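Local coordinates for protein putative ABC transporter subunit, substrate-binding component (Rhodopseudomonas palustris, PDB 4EVQ) that binds 4-hydroxybenzoate as the solute-binding component of an ABC transporter, probably for uptake of lignin-derived aromatic compounds, at residues F129-A134 against G331-S336; K257-Y262 against Q343-R348; V263-N268 against K354-G359. All blocks are in the same frame, centred on the assembly; numbering follows the deposited sequence. Where two conformers were deposited one is given.

Along the chain the first segments come in the order 129-134, 257-262, 263-268, and their partners follow in the same order as 331-336, 343-348, 354-359, so the three pairings interlock. Contact 1 lies at an edge strand, 128-130, of the six-stranded sheet of one lobe. Contacts 2 and 3, with centres about 9 Å apart, join at the seven-stranded sheet of the other lobe, where strands 345-351 and 354-362 are neighbours. Contact 1 lies about 14 Å from contact 2 and about 18 Å from contact 3, centre to centre. S132 and F133 meet Q343 and H261, linking contacts 1 and 2 where the chain passes between lobes, close to the 4-hydroxybenzoate site.

Contact 1. Residues F129-A134 against G331-S336; sequences FRTSFA and GPFKLS
L335 and F333 approach the end of strand 128-130 in different ways, one with a forked tip and the other with a ring edge. L335 splits its methyls: CD1 meets the F129 ring at the edge, near the ring plane, 3.8 Å from CD1 of F129, while CD2 rests 3.5 Å from the carbonyl O of R130. The L335 and F129 side chains cross at about a right angle. F333 swings its CG anti to the backbone N (chi1 -176°), which carries the ring edge up to the T131 backbone; its CE2 is 4.0 Å from T131 O, and its CZ is 4.1 Å from CG2 of T131. R130 O also lies near the plane of this ring, and it is buried with no hydrogen-bonding partner. In this two-lobed periplasmic binding protein, 129-134 is a crossover from an edge strand of one lobe's sheet to helix 135-148 of the other, and 331-334 pairs with 325-328 in a small antiparallel sheet. The same segment has partners elsewhere: R130 bonds A114 O and N340 OD1, T131 OG1 bonds Q292 O, and F129 stacks on H339. Beyond them, F133 touches the bound 4-hydroxybenzoate.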
loop_
_atom_site.group_PDB
_atom_site.type_symbol
_atom_site.label_atom_id
_atom_site.label_comp_id
_atom_site.label_asym_id
_atom_site.label_seq_id
_atom_site.Cartn_x
_atom_site.Cartn_y
_atom_site.Cartn_z
ATOM N N PHE A 129 10.387 6.710 -6.254
ATOM C CA PHE A 129 9.256 6.143 -6.963
ATOM C C PHE A 129 8.351 5.416 -5.996
ATOM O O PHE A 129 8.842 4.916 -4.994
ATOM C CB PHE A 129 9.772 5.160 -8.024
ATOM C CG PHE A 129 10.678 5.818 -9.011
ATOM C CD1 PHE A 129 10.161 6.406 -10.111
ATOM C CD2 PHE A 129 12.020 5.885 -8.789
ATOM C CE1 PHE A 129 10.986 7.076 -11.006
ATOM C CE2 PHE A 129 12.843 6.570 -9.722
ATOM C CZ PHE A 129 12.306 7.133 -10.796
ATOM N N ARG A 130 7.093 5.293 -6.330
ATOM C CA ARG A 130 6.149 4.534 -5.490
ATOM C C ARG A 130 5.386 3.584 -6.385
ATOM O O ARG A 130 4.873 3.975 -7.431
ATOM C CB ARG A 130 5.236 5.489 -4.733
ATOM C CG ARG A 130 4.201 4.825 -3.854
ATOM C CD ARG A 130 3.906 5.575 -2.578
ATOM N NE ARG A 130 3.392 6.921 -2.805
ATOM C CZ ARG A 130 3.233 7.813 -1.829
ATOM N NH1 ARG A 130 3.547 7.472 -0.584
ATOM N NH2 ARG A 130 2.750 9.032 -2.081
ATOM N N THR A 131 5.237 2.324 -5.932
ATOM C CA THR A 131 4.462 1.345 -6.654
ATOM C C THR A 131 3.093 1.024 -6.001
ATOM O O THR A 131 2.379 0.153 -6.500
ATOM C CB THR A 131 5.193 0.054 -6.894
ATOM O OG1 THR A 131 5.519 -0.560 -5.634
ATOM C CG2 THR A 131 6.462 0.246 -7.728
ATOM N N SER A 132 2.768 1.757 -4.955
ATOM C CA SER A 132 1.566 1.470 -4.186
ATOM C C SER A 132 0.436 2.461 -4.469
ATOM O O SER A 132 -0.305 2.217 -5.388
ATOM C CB SER A 132 1.953 1.352 -2.733
ATOM O OG SER A 132 2.516 2.547 -2.244
ATOM N N PHE A 133 0.347 3.549 -3.706
ATOM C CA PHE A 133 -0.777 4.483 -3.675
ATOM C C PHE A 133 -0.368 5.635 -2.779
ATOM O O PHE A 133 0.611 5.528 -2.034
ATOM C CB PHE A 133 -2.064 3.806 -3.144
ATOM C CG PHE A 133 -1.881 3.360 -1.743
ATOM C CD1 PHE A 133 -1.218 2.179 -1.485
ATOM C CD2 PHE A 133 -2.194 4.184 -0.675
ATOM C CE1 PHE A 133 -0.872 1.846 -0.201
ATOM C CE2 PHE A 133 -1.877 3.798 0.627
ATOM C CZ PHE A 133 -1.190 2.658 0.832
ATOM N N ALA A 134 -1.177 6.699 -2.788
ATOM C CA ALA A 134 -1.108 7.751 -1.817
ATOM C C ALA A 134 -2.307 7.700 -0.881
ATOM O O ALA A 134 -3.461 7.526 -1.340
ATOM C CB ALA A 134 -1.050 9.099 -2.521
ATOM N N GLY A 331 -3.450 -4.093 -13.740
ATOM C CA GLY A 331 -3.816 -3.448 -15.010
ATOM C C GLY A 331 -2.571 -2.774 -15.576
ATOM O O GLY A 331 -1.471 -3.061 -15.102
ATOM N N PRO A 332 -2.711 -1.874 -16.585
ATOM C CA PRO A 332 -1.518 -1.151 -17.033
ATOM C C PRO A 332 -0.946 -0.278 -15.917
ATOM O O PRO A 332 -1.676 0.425 -15.241
ATOM C CB PRO A 332 -2.042 -0.276 -18.187
ATOM C CG PRO A 332 -3.292 -0.943 -18.665
ATOM C CD PRO A 332 -3.888 -1.562 -17.429
ATOM N N PHE A 333 0.355 -0.365 -15.722
ATOM C CA PHE A 333 0.980 0.401 -14.688
ATOM C C PHE A 333 1.631 1.591 -15.348
ATOM O O PHE A 333 2.329 1.449 -16.330
ATOM C CB PHE A 333 2.014 -0.440 -13.961
ATOM C CG PHE A 333 2.655 0.269 -12.788
ATOM C CD1 PHE A 333 3.777 1.040 -13.008
ATOM C CD2 PHE A 333 2.160 0.162 -11.494
ATOM C CE1 PHE A 333 4.396 1.712 -11.986
ATOM C CE2 PHE A 333 2.762 0.847 -10.451
ATOM C CZ PHE A 333 3.909 1.605 -10.690
ATOM N N LYS A 334 1.440 2.768 -14.755
ATOM C CA LYS A 334 2.158 3.985 -15.179
ATOM C C LYS A 334 2.244 4.990 -14.039
ATOM O O LYS A 334 1.480 4.952 -13.065
ATOM C CB LYS A 334 1.533 4.611 -16.419
ATOM C CG LYS A 334 0.225 5.297 -16.161
ATOM C CD LYS A 334 -0.508 5.681 -17.461
ATOM C CE LYS A 334 -1.934 6.025 -17.135
ATOM N NZ LYS A 334 -2.655 6.386 -18.400
ATOM N N LEU A 335 3.231 5.848 -14.115
ATOM C CA LEU A 335 3.509 6.808 -13.080
ATOM C C LEU A 335 3.139 8.220 -13.495
ATOM O O LEU A 335 3.302 8.607 -14.671
ATOM C CB LEU A 335 4.995 6.782 -12.700
ATOM C CG LEU A 335 5.503 5.484 -12.097
ATOM C CD1 LEU A 335 6.982 5.555 -11.926
ATOM C CD2 LEU A 335 4.849 5.170 -10.741
ATOM N N SER A 336 2.684 9.014 -12.537
ATOM C CA SER A 336 2.479 10.432 -12.764
ATOM C C SER A 336 3.826 11.131 -12.818
ATOM O O SER A 336 4.857 10.521 -12.550
ATOM C CB SER A 336 1.653 11.014 -11.619
ATOM O OG SER A 336 2.458 11.013 -10.426
#

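Contact 2. Residues K257-Y262 against Q343-R348; sequences KTVLHY and QNFYLR
R348 grips T258 side-on: NE (2.9 Å) and NH2 (3.0 Å) both donate to T258 OG1, which lies only 6° out of the guanidinium plane. NH2 has a second partner in D243, a salt bridge, and NH1 reaches Y262 O in a weak bond. T258 OG1 sits between its backbone N and carbonyl carbon (chi1 64°), turned to the face of the sheet on which R348 lies. The backbones of the same two residues form a hydrogen-bonded pair, and so do L260 and Y346, whose Y346 N to L260 O bond is 2.8 Å long. V259 and L347 make the non-hydrogen-bonded pair between them. Beyond the paired residues, a water donates to both H261 O and N344 O. L260 lays CD2 over one face of the R348 guanidinium, 3.3 Å from NH1. On the other face of the sheet V259 CG1 packs on F345 CB at 3.8 Å. The Q343 amide leans against H261, its CD 3.4 Å from H261 CB and its plane 43° from the imidazole; Q343 NE2 bonds S132 O, and H261 NE2 bonds Q292. H261 ND1 is buried without a partner, 3.8 Å from F345 CE1. Y346 turns its ring edge to H261 O, and its OH bonds R330 O. Strand 257-260 is the last parallel strand of the mixed sheet, and 345-351 joins its edge antiparallel, as in the second lobe of leucine-binding-type periplasmic proteins, where the chain crosses between lobes at the strand ends.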
loop_
_atom_site.group_PDB
_atom_site.type_symbol
_atom_site.label_atom_id
_atom_site.label_comp_id
_atom_site.label_asym_id
_atom_site.label_seq_id
_atom_site.Cartn_x
_atom_site.Cartn_y
_atom_site.Cartn_z
ATOM N N LYS A 257 -17.379 -3.570 2.705
ATOM C CA LYS A 257 -17.132 -2.916 1.435
ATOM C C LYS A 257 -15.805 -2.158 1.527
ATOM O O LYS A 257 -15.517 -1.494 2.500
ATOM C CB LYS A 257 -18.236 -1.922 1.132
ATOM C CG LYS A 257 -19.578 -2.591 0.891
ATOM C CD LYS A 257 -19.911 -2.595 -0.539
ATOM C CE LYS A 257 -21.173 -3.368 -0.884
ATOM N NZ LYS A 257 -22.367 -3.016 -0.130
ATOM N N THR A 258 -14.990 -2.260 0.480
ATOM C CA THR A 258 -13.723 -1.553 0.450
ATOM C C THR A 258 -13.446 -1.014 -0.936
ATOM O O THR A 258 -14.046 -1.418 -1.924
ATOM C CB THR A 258 -12.512 -2.418 0.897
ATOM O OG1 THR A 258 -12.311 -3.510 0.002
ATOM C CG2 THR A 258 -12.655 -2.952 2.298
ATOM N N VAL A 259 -12.535 -0.050 -0.986
ATOM C CA VAL A 259 -12.020 0.458 -2.252
ATOM C C VAL A 259 -10.517 0.200 -2.295
ATOM O O VAL A 259 -9.810 0.485 -1.320
ATOM C CB VAL A 259 -12.353 1.939 -2.420
ATOM C CG1 VAL A 259 -11.608 2.532 -3.592
ATOM C CG2 VAL A 259 -13.871 2.136 -2.593
ATOM N N LEU A 260 -10.033 -0.353 -3.399
ATOM C CA LEU A 260 -8.605 -0.642 -3.523
ATOM C C LEU A 260 -8.250 -0.704 -4.998
ATOM O O LEU A 260 -9.054 -1.063 -5.840
ATOM C CB LEU A 260 -8.241 -1.996 -2.846
ATOM C CG LEU A 260 -6.767 -2.205 -2.493
ATOM C CD1 LEU A 260 -6.290 -1.220 -1.439
ATOM C CD2 LEU A 260 -6.594 -3.664 -2.012
ATOM N N HIS A 261 -6.972 -0.469 -5.245
ATOM C CA HIS A 261 -6.342 -0.564 -6.557
ATOM C C HIS A 261 -6.042 -1.980 -7.031
ATOM O O HIS A 261 -5.458 -2.166 -8.079
ATOM C CB HIS A 261 -5.111 0.339 -6.583
ATOM C CG HIS A 261 -4.183 0.114 -5.447
ATOM N ND1 HIS A 261 -4.539 0.443 -4.156
ATOM C CD2 HIS A 261 -2.917 -0.349 -5.398
ATOM C CE1 HIS A 261 -3.541 0.139 -3.351
ATOM N NE2 HIS A 261 -2.543 -0.331 -4.075
ATOM N N TYR A 262 -6.430 -2.984 -6.267
ATOM C CA TYR A 262 -6.281 -4.385 -6.676
ATOM C C TYR A 262 -7.464 -5.199 -6.180
ATOM O O TYR A 262 -7.998 -4.913 -5.122
ATOM C CB TYR A 262 -4.978 -4.992 -6.102
ATOM C CG TYR A 262 -4.768 -6.412 -6.510
ATOM C CD1 TYR A 262 -4.469 -6.762 -7.831
ATOM C CD2 TYR A 262 -4.837 -7.437 -5.557
ATOM C CE1 TYR A 262 -4.320 -8.068 -8.197
ATOM C CE2 TYR A 262 -4.666 -8.760 -5.933
ATOM C CZ TYR A 262 -4.386 -9.066 -7.251
ATOM O OH TYR A 262 -4.224 -10.394 -7.592
ATOM N N GLN A 343 -3.782 4.783 -11.592
ATOM C CA GLN A 343 -4.386 3.479 -11.639
ATOM C C GLN A 343 -5.856 3.543 -11.227
ATOM O O GLN A 343 -6.261 4.454 -10.521
ATOM C CB GLN A 343 -3.612 2.541 -10.702
ATOM C CG GLN A 343 -3.817 2.918 -9.227
ATOM C CD GLN A 343 -2.837 2.227 -8.293
ATOM O OE1 GLN A 343 -2.387 1.135 -8.578
ATOM N NE2 GLN A 343 -2.511 2.884 -7.221
ATOM N N ASN A 344 -6.606 2.546 -11.632
ATOM C CA ASN A 344 -8.001 2.427 -11.215
ATOM C C ASN A 344 -8.066 2.123 -9.715
ATOM O O ASN A 344 -7.188 1.436 -9.156
ATOM C CB ASN A 344 -8.697 1.284 -11.968
ATOM C CG ASN A 344 -8.986 1.588 -13.429
ATOM O OD1 ASN A 344 -9.064 2.717 -13.855
ATOM N ND2 ASN A 344 -9.288 0.534 -14.163
ATOM N N PHE A 345 -9.156 2.564 -9.112
ATOM C CA PHE A 345 -9.591 2.055 -7.814
ATOM C C PHE A 345 -10.915 1.349 -7.995
ATOM O O PHE A 345 -11.838 1.880 -8.594
ATOM C CB PHE A 345 -9.694 3.167 -6.768
ATOM C CG PHE A 345 -8.371 3.741 -6.365
ATOM C CD1 PHE A 345 -7.624 3.155 -5.345
ATOM C CD2 PHE A 345 -7.852 4.838 -7.014
ATOM C CE1 PHE A 345 -6.367 3.642 -4.979
ATOM C CE2 PHE A 345 -6.606 5.319 -6.637
ATOM C CZ PHE A 345 -5.883 4.735 -5.593
ATOM N N TYR A 346 -11.001 0.139 -7.482
ATOM C CA TYR A 346 -12.192 -0.691 -7.598
ATOM C C TYR A 346 -12.989 -0.738 -6.297
ATOM O O TYR A 346 -12.411 -0.793 -5.209
ATOM C CB TYR A 346 -11.769 -2.121 -7.975
ATOM C CG TYR A 346 -10.746 -2.188 -9.119
ATOM C CD1 TYR A 346 -11.138 -2.093 -10.447
ATOM C CD2 TYR A 346 -9.389 -2.363 -8.868
ATOM C CE1 TYR A 346 -10.208 -2.155 -11.480
ATOM C CE2 TYR A 346 -8.452 -2.417 -9.898
ATOM C CZ TYR A 346 -8.877 -2.324 -11.207
ATOM O OH TYR A 346 -7.983 -2.380 -12.276
ATOM N N LEU A 347 -14.314 -0.722 -6.425
ATOM C CA LEU A 347 -15.205 -1.010 -5.333
ATOM C C LEU A 347 -15.240 -2.511 -5.167
ATOM O O LEU A 347 -15.324 -3.232 -6.151
ATOM C CB LEU A 347 -16.610 -0.461 -5.641
ATOM C CG LEU A 347 -17.683 -0.741 -4.583
ATOM C CD1 LEU A 347 -17.373 0.031 -3.298
ATOM C CD2 LEU A 347 -19.070 -0.361 -5.160
ATOM N N ARG A 348 -15.163 -2.974 -3.928
ATOM C CA ARG A 348 -15.099 -4.398 -3.636
ATOM C C ARG A 348 -16.017 -4.742 -2.475
ATOM O O ARG A 348 -16.304 -3.899 -1.645
ATOM C CB ARG A 348 -13.685 -4.822 -3.232
ATOM C CG ARG A 348 -12.603 -4.177 -4.104
ATOM C CD ARG A 348 -11.213 -4.606 -3.775
ATOM N NE ARG A 348 -10.903 -4.492 -2.356
ATOM C CZ ARG A 348 -9.912 -5.142 -1.756
ATOM N NH1 ARG A 348 -9.074 -5.866 -2.470
ATOM N NH2 ARG A 348 -9.778 -5.086 -0.459
HETATM O O HOH W 1 -5.454 -0.421 -10.287
#

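Contact 3. Residues V263-N268 against K354-G359; sequences VSDLDN and KSVNLG
D265 reaches across to N357 with its carboxylate: OD2 accepts the backbone N of N357 at 3.2 Å, in a nearly straight bond (167°) that arrives on the syn side, 19° out of the carboxylate plane. OD1 lies alongside, 3.4 Å from CB of N357. Two waters bridge the same pair. One donates to D265 OD2 (2.7 Å) and to N357 O, the other donates to D265 OD1 (2.9 Å) and accepts from N357 ND2. Beside the carboxylate, V263 points at the strand backbone, CG1 3.5 Å from S355 O, and L266 brings CD2 to 3.9 Å from N357 ND2. Residues 263-266 form a type I turn, closed by L266 N to V263 O, in the loop after strand 257-260; strand 354-362 is an edge strand of the seven-stranded sheet. Replacing D265 with an alanine removes both carboxylate oxygens and would probably leave N357 N without its acceptor across the contact and the two bridging waters without their carboxylate partners. The N357 amide is set by its own chain: CG stands anti to the backbone N (chi1 -169°), and OD1 accepts G359 N at 2.9 Å, an Asx turn. Next to it L358 and G359 both face L347 in a classic beta bulge. At the far end of the loop, in the conformer given, N268 caps helix 269-282 through OD1 to N271 N, while N271 ND2 ties down S264 O and L266 O.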
loop_
_atom_site.group_PDB
_atom_site.type_symbol
_atom_site.label_atom_id
_atom_site.label_comp_id
_atom_site.label_asym_id
_atom_site.label_seq_id
_atom_site.Cartn_x
_atom_site.Cartn_y
_atom_site.Cartn_z
ATOM N N VAL A 263 -7.875 -6.178 -6.976
ATOM C CA VAL A 263 -8.838 -7.195 -6.552
ATOM C C VAL A 263 -8.329 -8.497 -7.139
ATOM O O VAL A 263 -7.873 -8.519 -8.271
ATOM C CB VAL A 263 -10.249 -6.992 -7.135
ATOM C CG1 VAL A 263 -11.286 -7.712 -6.241
ATOM C CG2 VAL A 263 -10.596 -5.631 -7.354
ATOM N N SER A 264 -8.390 -9.602 -6.389
ATOM C CA SER A 264 -7.689 -10.789 -6.861
ATOM C C SER A 264 -8.327 -11.399 -8.070
ATOM O O SER A 264 -7.635 -12.111 -8.779
ATOM C CB SER A 264 -7.480 -11.835 -5.774
ATOM O OG SER A 264 -8.697 -12.195 -5.291
ATOM N N ASP A 265 -9.590 -11.075 -8.332
ATOM C CA ASP A 265 -10.310 -11.614 -9.473
ATOM C C ASP A 265 -10.123 -10.851 -10.764
ATOM O O ASP A 265 -10.779 -11.179 -11.743
ATOM C CB ASP A 265 -11.840 -11.799 -9.169
ATOM C CG ASP A 265 -12.582 -10.497 -8.889
ATOM O OD1 ASP A 265 -12.017 -9.426 -9.093
ATOM O OD2 ASP A 265 -13.792 -10.556 -8.494
ATOM N N LEU A 266 -9.237 -9.856 -10.803
ATOM C CA LEU A 266 -9.044 -9.119 -12.042
ATOM C C LEU A 266 -8.637 -10.092 -13.150
ATOM O O LEU A 266 -7.764 -10.921 -12.955
ATOM C CB LEU A 266 -8.006 -8.036 -11.877
ATOM C CG LEU A 266 -8.414 -6.804 -11.032
ATOM C CD1 LEU A 266 -7.230 -5.906 -10.708
ATOM C CD2 LEU A 266 -9.490 -5.991 -11.766
ATOM N N ASP A 267 -9.255 -9.994 -14.318
ATOM C CA ASP A 267 -9.148 -11.067 -15.309
ATOM C C ASP A 267 -8.014 -10.919 -16.319
ATOM O O ASP A 267 -7.853 -11.747 -17.192
ATOM C CB ASP A 267 -10.488 -11.240 -16.041
ATOM C CG ASP A 267 -10.813 -10.082 -16.940
ATOM O OD1 ASP A 267 -11.267 -9.035 -16.416
ATOM O OD2 ASP A 267 -10.643 -10.233 -18.179
ATOM N N ASN A 268 -7.211 -9.880 -16.204
ATOM C CA ASN A 268 -6.098 -9.716 -17.147
ATOM C C ASN A 268 -5.010 -10.829 -17.066
ATOM O O ASN A 268 -4.888 -11.548 -16.064
ATOM C CB ASN A 268 -5.485 -8.334 -16.965
ATOM C CG ASN A 268 -4.727 -8.216 -15.661
ATOM O OD1 ASN A 268 -3.680 -8.851 -15.487
ATOM N ND2 ASN A 268 -5.236 -7.398 -14.746
ATOM N N LYS A 354 -13.054 -13.894 0.122
ATOM C CA LYS A 354 -12.219 -13.124 -0.787
ATOM C C LYS A 354 -12.965 -11.842 -1.117
ATOM O O LYS A 354 -14.187 -11.768 -0.981
ATOM C CB LYS A 354 -11.897 -13.914 -2.048
ATOM C CG LYS A 354 -13.116 -14.320 -2.819
ATOM C CD LYS A 354 -12.810 -15.490 -3.743
ATOM C CE LYS A 354 -13.198 -15.192 -5.201
ATOM N NZ LYS A 354 -14.663 -14.942 -5.336
ATOM N N SER A 355 -12.259 -10.823 -1.586
ATOM C CA SER A 355 -12.906 -9.611 -2.073
ATOM C C SER A 355 -13.250 -9.828 -3.522
ATOM O O SER A 355 -12.473 -10.388 -4.268
ATOM C CB SER A 355 -12.007 -8.384 -1.923
ATOM O OG SER A 355 -12.005 -7.935 -0.586
ATOM N N VAL A 356 -14.454 -9.416 -3.908
ATOM C CA VAL A 356 -14.901 -9.481 -5.286
ATOM C C VAL A 356 -15.099 -8.082 -5.816
ATOM O O VAL A 356 -15.392 -7.158 -5.088
ATOM C CB VAL A 356 -16.164 -10.306 -5.431
ATOM C CG1 VAL A 356 -15.938 -11.720 -4.913
ATOM C CG2 VAL A 356 -17.278 -9.674 -4.695
ATOM N N ASN A 357 -14.891 -7.931 -7.111
ATOM C CA ASN A 357 -14.992 -6.658 -7.782
ATOM C C ASN A 357 -16.445 -6.281 -8.053
ATOM O O ASN A 357 -17.129 -6.955 -8.788
ATOM C CB ASN A 357 -14.224 -6.811 -9.088
ATOM C CG ASN A 357 -13.989 -5.509 -9.808
ATOM O OD1 ASN A 357 -14.422 -4.439 -9.386
ATOM N ND2 ASN A 357 -13.230 -5.590 -10.903
ATOM N N LEU A 358 -16.876 -5.170 -7.487
ATOM C CA LEU A 358 -18.205 -4.629 -7.760
ATOM C C LEU A 358 -18.215 -3.559 -8.829
ATOM O O LEU A 358 -19.274 -3.127 -9.250
ATOM C CB LEU A 358 -18.797 -4.058 -6.492
ATOM C CG LEU A 358 -19.005 -5.035 -5.358
ATOM C CD1 LEU A 358 -19.674 -4.286 -4.211
ATOM C CD2 LEU A 358 -19.852 -6.211 -5.826
ATOM N N GLY A 359 -17.052 -3.164 -9.304
ATOM C CA GLY A 359 -16.939 -2.257 -10.423
ATOM C C GLY A 359 -15.947 -1.162 -10.115
ATOM O O GLY A 359 -15.395 -1.081 -9.056
HETATM O O HOH W 2 -11.155 -11.991 -5.749
HETATM O O HOH W 3 -12.636 -8.367 -11.740
HETATM O O HOH W 4 -16.170 -9.777 -9.463
#